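Nonribosomal peptide synthase (Streptomyces sp. MJ635-86F5, PDB 5JJP) probably activates aliphatic beta-amino acids by adenylating them with ATP, acting as an adenylation enzyme of nonribosomal peptide synthesis. Local coordinates at residues D96-A99 with A100-A103; V120-L123 with R124-G128; D232-L235 with G236-L240. One frame throughout, in Å; residues are numbered along the deposited sequence.

Contact 1: D96-A99 with A100-A103; sequences DAVA and AFLA
D96 O accepts the N-H of A100, and the residues after it repeat the step, because D96-A99 and A100-A103 are successive turns of helix 95-107, the crossover of a beta-alpha-beta unit with parallel strands 87-90 and 111-114. A100 N lies 2.9 Å from D96 O. The D96 carboxylate has its own partner: OD1 accepts a hydrogen bond from Q68 NE2 of helix 62-77, which packs along this flank. A97 O accepts F101 N at 3.0 Å, and the A100 methyl CB rests 3.4 Å from A97 O. V98 carries the side-chain contact. Its side chain and that of F101 run side by side in the same direction, with CG1 of V98 3.8 Å from CZ of the ring and CG2 near CE1. The first torsion of F101 (chi1 79°) places CG between the backbone N and the carbonyl carbon, which folds the ring back along the preceding turn; one face thereby lies over V98 O, 3.7 Å from the ring plane and offset toward the rim. With a serine in place of F101, both V98 methyls would probably lose the ring beside them, and a gap is likely to open toward L89 and L235, which also touch the ring. V98 O is the acceptor for L102 N in a nearly straight bond (N-H...O 170°), while CD1 of L102 reaches V98 CG1 at 4.2 Å, a looser apolar touch. A99 and A103 both offer only methyl groups to Y72 of helix 62-77, so that helix meets small side chains one turn apart. A99 O receives A103 N at 2.8 Å, and the A103 CB sits 3.5 Å from A99 O.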
loop_
_atom_site.group_PDB
_atom_site.type_symbol
_atom_site.label_atom_id
_atom_site.label_comp_id
_atom_site.label_asym_id
_atom_site.label_seq_id
_atom_site.Cartn_x
_atom_site.Cartn_y
_atom_site.Cartn_z
ATOM N N ASP A 96 -13.629 4.106 8.610
ATOM C CA ASP A 96 -14.073 2.815 9.161
ATOM C C ASP A 96 -13.432 1.588 8.490
ATOM O O ASP A 96 -13.136 0.583 9.177
ATOM C CB ASP A 96 -15.590 2.701 9.096
ATOM C CG ASP A 96 -16.294 3.504 10.209
ATOM O OD1 ASP A 96 -15.625 3.766 11.251
ATOM O OD2 ASP A 96 -17.501 3.841 10.065
ATOM N N ALA A 97 -13.144 1.667 7.203
ATOM C CA ALA A 97 -12.450 0.570 6.522
ATOM C C ALA A 97 -11.008 0.478 7.042
ATOM O O ALA A 97 -10.439 -0.615 7.189
ATOM C CB ALA A 97 -12.424 0.798 5.020
ATOM N N VAL A 98 -10.443 1.639 7.390
ATOM C CA VAL A 98 -9.087 1.634 7.973
ATOM C C VAL A 98 -9.120 0.979 9.362
ATOM O O VAL A 98 -8.300 0.117 9.678
ATOM C CB VAL A 98 -8.496 3.062 8.031
ATOM C CG1 VAL A 98 -7.138 3.052 8.729
ATOM C CG2 VAL A 98 -8.381 3.667 6.636
ATOM N N ALA A 99 -10.063 1.403 10.213
ATOM C CA ALA A 99 -10.233 0.745 11.519
ATOM C C ALA A 99 -10.378 -0.795 11.331
ATOM O O ALA A 99 -9.775 -1.576 12.054
ATOM C CB ALA A 99 -11.428 1.290 12.244
ATOM N N ALA A 100 -11.174 -1.207 10.358
ATOM C CA ALA A 100 -11.352 -2.665 10.059
ATOM C C ALA A 100 -10.070 -3.388 9.706
ATOM O O ALA A 100 -9.801 -4.506 10.253
ATOM C CB ALA A 100 -12.313 -2.860 8.939
ATOM N N PHE A 101 -9.226 -2.761 8.871
ATOM C CA PHE A 101 -7.994 -3.462 8.498
ATOM C C PHE A 101 -6.991 -3.464 9.628
ATOM O O PHE A 101 -6.318 -4.472 9.848
ATOM C CB PHE A 101 -7.460 -3.093 7.106
ATOM C CG PHE A 101 -6.702 -1.800 7.003
ATOM C CD1 PHE A 101 -7.091 -0.858 6.056
ATOM C CD2 PHE A 101 -5.511 -1.608 7.681
ATOM C CE1 PHE A 101 -6.403 0.314 5.907
ATOM C CE2 PHE A 101 -4.781 -0.465 7.497
ATOM C CZ PHE A 101 -5.231 0.499 6.606
ATOM N N LEU A 102 -6.996 -2.402 10.433
ATOM C CA LEU A 102 -6.228 -2.395 11.638
ATOM C C LEU A 102 -6.711 -3.486 12.628
ATOM O O LEU A 102 -5.895 -4.107 13.352
ATOM C CB LEU A 102 -6.250 -0.998 12.297
ATOM C CG LEU A 102 -5.508 0.108 11.584
ATOM C CD1 LEU A 102 -5.722 1.446 12.302
ATOM C CD2 LEU A 102 -4.028 -0.192 11.499
ATOM N N ALA A 103 -8.015 -3.656 12.738
ATOM C CA ALA A 103 -8.517 -4.677 13.629
ATOM C C ALA A 103 -8.028 -6.055 13.124
ATOM O O ALA A 103 -7.505 -6.844 13.899
ATOM C CB ALA A 103 -10.031 -4.641 13.693
#

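Contact 2: V120-L123 with R124-G128; sequences VQRL and RTIIG
V120-L123 and R124-G128 meet as neighbouring turns of one helix, 120-130, with V120 against R124, Q121 against T125, R122 against I126 and L123 against I127. The helix lies partly buried, one side turned inward and the other bearing polar side chains. At its first turn R124 N reaches back to V120 O at 2.8 Å. The two side chains then travel together: the R124 chain is extended from CG to NE, and its guanidinium ends with one face over V120 CG2, the methyl lying 3.7 Å from the plane beneath the centre of the group. The flat group is also held by NE, which donates to G145 O, so a methyl at its face and a carbonyl at NE together limit its rotation. Q121 O is gripped twice by T125, by N at 3.0 Å and by the hydroxyl OG1 at 2.9 Å, the two donors arriving from opposite faces of the carbonyl plane. The T125 hydroxyl can reach back because chi1 of -54° sets OG1 beside its own backbone N. In the fold, the helix forms the beta-alpha-beta crossover between parallel strands 111-114 and 134-138 and passes over strand 87-90, which lies between them in the sheet. L123, buried, touches V88 and E90 of that middle strand. On the same helix I126 packs on F186 of strand 181-186, and R122 touches F186 too. R122 O accepts I126 N at 2.8 Å in a straight bond (N-H...O 167°), and the R122 CG methylene passes 4.3 Å from I126 CD1. L123 and I127 cross at an angle, with CD1 of I127 4.2 Å from CG of L123, while I127 CG1 lies 3.3 Å from L123 O.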
loop_
_atom_site.group_PDB
_atom_site.type_symbol
_atom_site.label_atom_id
_atom_site.label_comp_id
_atom_site.label_asym_id
_atom_site.label_seq_id
_atom_site.Cartn_x
_atom_site.Cartn_y
_atom_site.Cartn_z
ATOM N N VAL A 120 -17.673 -9.780 -9.732
ATOM C CA VAL A 120 -18.037 -10.959 -8.988
ATOM C C VAL A 120 -17.231 -12.238 -9.440
ATOM O O VAL A 120 -16.887 -13.080 -8.620
ATOM C CB VAL A 120 -19.595 -11.123 -9.032
ATOM C CG1 VAL A 120 -20.029 -11.533 -10.440
ATOM C CG2 VAL A 120 -20.130 -12.158 -8.021
ATOM N N GLN A 121 -16.922 -12.361 -10.725
ATOM C CA GLN A 121 -16.142 -13.478 -11.206
ATOM C C GLN A 121 -14.758 -13.514 -10.573
ATOM O O GLN A 121 -14.276 -14.576 -10.173
ATOM C CB GLN A 121 -16.006 -13.442 -12.735
ATOM C CG GLN A 121 -14.988 -14.439 -13.292
ATOM C CD GLN A 121 -14.975 -14.491 -14.828
ATOM O OE1 GLN A 121 -15.363 -13.531 -15.517
ATOM N NE2 GLN A 121 -14.508 -15.622 -15.371
ATOM N N ARG A 122 -14.120 -12.362 -10.477
ATOM C CA ARG A 122 -12.804 -12.243 -9.789
ATOM C C ARG A 122 -12.898 -12.505 -8.300
ATOM O O ARG A 122 -12.095 -13.206 -7.718
ATOM C CB ARG A 122 -12.216 -10.849 -10.013
ATOM C CG ARG A 122 -10.806 -10.725 -9.484
ATOM C CD ARG A 122 -10.259 -9.337 -9.731
ATOM N NE ARG A 122 -8.919 -9.222 -9.166
ATOM C CZ ARG A 122 -7.823 -9.781 -9.685
ATOM N NH1 ARG A 122 -7.883 -10.517 -10.789
ATOM N NH2 ARG A 122 -6.668 -9.601 -9.072
ATOM N N LEU A 123 -13.923 -11.963 -7.697
ATOM C CA LEU A 123 -14.191 -12.198 -6.292
ATOM C C LEU A 123 -14.412 -13.684 -5.984
ATOM O O LEU A 123 -13.816 -14.231 -5.056
ATOM C CB LEU A 123 -15.400 -11.392 -5.858
ATOM C CG LEU A 123 -15.804 -11.525 -4.400
ATOM C CD1 LEU A 123 -14.617 -11.122 -3.557
ATOM C CD2 LEU A 123 -16.996 -10.634 -4.103
ATOM N N ARG A 124 -15.187 -14.360 -6.808
ATOM C CA ARG A 124 -15.360 -15.820 -6.662
ATOM C C ARG A 124 -14.062 -16.606 -6.887
ATOM O O ARG A 124 -13.823 -17.620 -6.203
ATOM C CB ARG A 124 -16.455 -16.360 -7.577
ATOM C CG ARG A 124 -17.860 -16.123 -7.053
ATOM C CD ARG A 124 -18.873 -16.910 -7.912
ATOM N NE ARG A 124 -20.207 -16.324 -7.840
ATOM C CZ ARG A 124 -20.901 -15.766 -8.840
ATOM N NH1 ARG A 124 -20.436 -15.711 -10.083
ATOM N NH2 ARG A 124 -22.101 -15.265 -8.576
ATOM N N THR A 125 -13.213 -16.130 -7.799
ATOM C CA THR A 125 -11.880 -16.734 -7.983
ATOM C C THR A 125 -11.027 -16.535 -6.708
ATOM O O THR A 125 -10.395 -17.489 -6.233
ATOM C CB THR A 125 -11.150 -16.167 -9.231
ATOM O OG1 THR A 125 -11.987 -16.302 -10.380
ATOM C CG2 THR A 125 -9.862 -16.907 -9.513
ATOM N N ILE A 126 -11.016 -15.314 -6.158
ATOM C CA ILE A 126 -10.302 -15.046 -4.900
ATOM C C ILE A 126 -10.752 -16.024 -3.800
ATOM O O ILE A 126 -9.951 -16.533 -3.052
ATOM C CB ILE A 126 -10.575 -13.608 -4.323
ATOM C CG1 ILE A 126 -10.121 -12.449 -5.237
ATOM C CG2 ILE A 126 -9.970 -13.444 -2.942
ATOM C CD1 ILE A 126 -8.936 -12.741 -6.117
ATOM N N ILE A 127 -12.060 -16.195 -3.658
ATOM C CA ILE A 127 -12.630 -16.957 -2.567
ATOM C C ILE A 127 -12.272 -18.412 -2.690
ATOM O O ILE A 127 -11.939 -19.028 -1.688
ATOM C CB ILE A 127 -14.164 -16.767 -2.477
ATOM C CG1 ILE A 127 -14.481 -15.319 -2.066
ATOM C CG2 ILE A 127 -14.787 -17.738 -1.481
ATOM C CD1 ILE A 127 -15.949 -14.945 -2.026
ATOM N N GLY A 128 -12.273 -18.949 -3.891
ATOM C CA GLY A 128 -11.852 -20.329 -4.081
ATOM C C GLY A 128 -10.358 -20.541 -3.853
ATOM O O GLY A 128 -9.952 -21.561 -3.349
#

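Contact 3: D232-L235 with G236-L240; sequences DFCL and GGIAL
D232 to A239 are tied turn to turn by backbone hydrogen bonds along helix 232-243, the crossover of the beta-alpha-beta unit formed with parallel strands 222-225 and 247-250, close to the centre of the chain. Four of these bonds join D232-L235 to G236-L240. G236 N meets D232 O at 3.0 Å, and I238 N meets C234 O at 3.0 Å. The bond from G237 N to F233 O is more bent: its N-H...O angle is 144°, and the nitrogen stands 39° above the carbonyl plane. A239 N closes the set on L235 O at 2.8 Å. Because G236 and G237 bring no side chain, they meet the preceding turn through main-chain atoms alone.

The apolar contact between side chains belongs to C234 and I238. C234 SG, turned opposite its backbone N (chi1 174°) and lying beside the carbonyl carbon, points along the helix and meets I238 CD1 at 3.9 Å. The I238 CG1 branch itself lies over the preceding turn, 3.4 Å from C234 O. Around these turns the helix is enclosed by several elements: L235 touches Y183 of strand 181-186, as does D232, which also touches M335, while A239 touches H208 of helix 201-212. The partner of L235 across the turn is A239, a small residue whose methyl CB lies 3.2 Å from L235 O.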
loop_
_atom_site.group_PDB
_atom_site.type_symbol
_atom_site.label_atom_id
_atom_site.label_comp_id
_atom_site.label_asym_id
_atom_site.label_seq_id
_atom_site.Cartn_x
_atom_site.Cartn_y
_atom_site.Cartn_z
ATOM N N ASP A 232 -3.199 -2.199 -3.994
ATOM C CA ASP A 232 -2.018 -2.205 -3.123
ATOM C C ASP A 232 -1.560 -0.784 -2.683
ATOM O O ASP A 232 -1.209 -0.535 -1.538
ATOM C CB ASP A 232 -0.914 -2.847 -3.974
ATOM C CG ASP A 232 0.285 -3.177 -3.195
ATOM O OD1 ASP A 232 0.123 -3.554 -2.021
ATOM O OD2 ASP A 232 1.385 -3.052 -3.747
ATOM N N PHE A 233 -1.537 0.124 -3.644
ATOM C CA PHE A 233 -1.071 1.493 -3.429
ATOM C C PHE A 233 -1.965 2.294 -2.464
ATOM O O PHE A 233 -1.491 3.212 -1.815
ATOM C CB PHE A 233 -0.963 2.193 -4.813
ATOM C CG PHE A 233 -0.201 3.500 -4.810
ATOM C CD1 PHE A 233 0.801 3.764 -3.869
ATOM C CD2 PHE A 233 -0.475 4.476 -5.810
ATOM C CE1 PHE A 233 1.474 4.970 -3.889
ATOM C CE2 PHE A 233 0.215 5.678 -5.846
ATOM C CZ PHE A 233 1.189 5.923 -4.883
ATOM N N CYS A 234 -3.245 1.931 -2.355
ATOM C CA CYS A 234 -4.137 2.591 -1.451
ATOM C C CYS A 234 -3.762 2.290 -0.017
ATOM O O CYS A 234 -3.520 3.204 0.773
ATOM C CB CYS A 234 -5.588 2.189 -1.694
ATOM S SG CYS A 234 -6.766 2.843 -0.499
ATOM N N LEU A 235 -3.765 1.021 0.330
ATOM C CA LEU A 235 -3.349 0.577 1.628
ATOM C C LEU A 235 -1.929 1.092 1.995
ATOM O O LEU A 235 -1.705 1.595 3.098
ATOM C CB LEU A 235 -3.411 -0.960 1.684
ATOM C CG LEU A 235 -2.509 -1.661 2.682
ATOM C CD1 LEU A 235 -2.983 -1.372 4.100
ATOM C CD2 LEU A 235 -2.497 -3.164 2.399
ATOM N N GLY A 236 -1.001 0.958 1.069
ATOM C CA GLY A 236 0.351 1.478 1.263
ATOM C C GLY A 236 0.402 2.980 1.612
ATOM O O GLY A 236 1.179 3.389 2.480
ATOM N N GLY A 237 -0.385 3.777 0.890
ATOM C CA GLY A 237 -0.372 5.212 1.013
ATOM C C GLY A 237 -0.959 5.611 2.319
ATOM O O GLY A 237 -0.440 6.493 3.018
ATOM N N ILE A 238 -2.018 4.930 2.703
ATOM C CA ILE A 238 -2.673 5.240 3.941
ATOM C C ILE A 238 -1.771 4.836 5.055
ATOM O O ILE A 238 -1.581 5.611 6.023
ATOM C CB ILE A 238 -4.003 4.526 4.069
ATOM C CG1 ILE A 238 -5.016 5.124 3.082
ATOM C CG2 ILE A 238 -4.556 4.637 5.484
ATOM C CD1 ILE A 238 -6.345 4.395 3.098
ATOM N N ALA A 239 -1.181 3.652 4.920
ATOM C CA ALA A 239 -0.292 3.093 5.982
ATOM C C ALA A 239 0.914 3.943 6.217
ATOM O O ALA A 239 1.271 4.218 7.336
ATOM C CB ALA A 239 0.146 1.673 5.671
ATOM N N LEU A 240 1.534 4.373 5.139
ATOM C CA LEU A 240 2.728 5.152 5.284
ATOM C C LEU A 240 2.382 6.537 5.882
ATOM O O LEU A 240 3.140 7.069 6.661
ATOM C CB LEU A 240 3.421 5.297 3.948
ATOM C CG LEU A 240 4.627 6.241 3.952
ATOM C CD1 LEU A 240 5.748 5.732 4.845
ATOM C CD2 LEU A 240 5.112 6.489 2.545
#

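Overall arrangement
The contacts follow one another along the chain, each within a single helix: 95-107, then 120-130, then 232-243. Helices 95-107 and 120-130 both serve the sheet containing strands 87-90, 111-114 and 134-138, while helix 232-243 belongs to the second sheet, with strands 222-225 and 247-250. Contacts 1 and 3 nevertheless touch, their centres about 13 Å apart: F101 CZ lies 3.9 Å from L235 CD1, and V98 meets I238. The two crossover helices therefore join the sheet layers of the sandwich in the AMP-binding fold. Contact 2 stands apart, its centre about 22 Å from that of contact 1 and about 23 Å from that of contact 3.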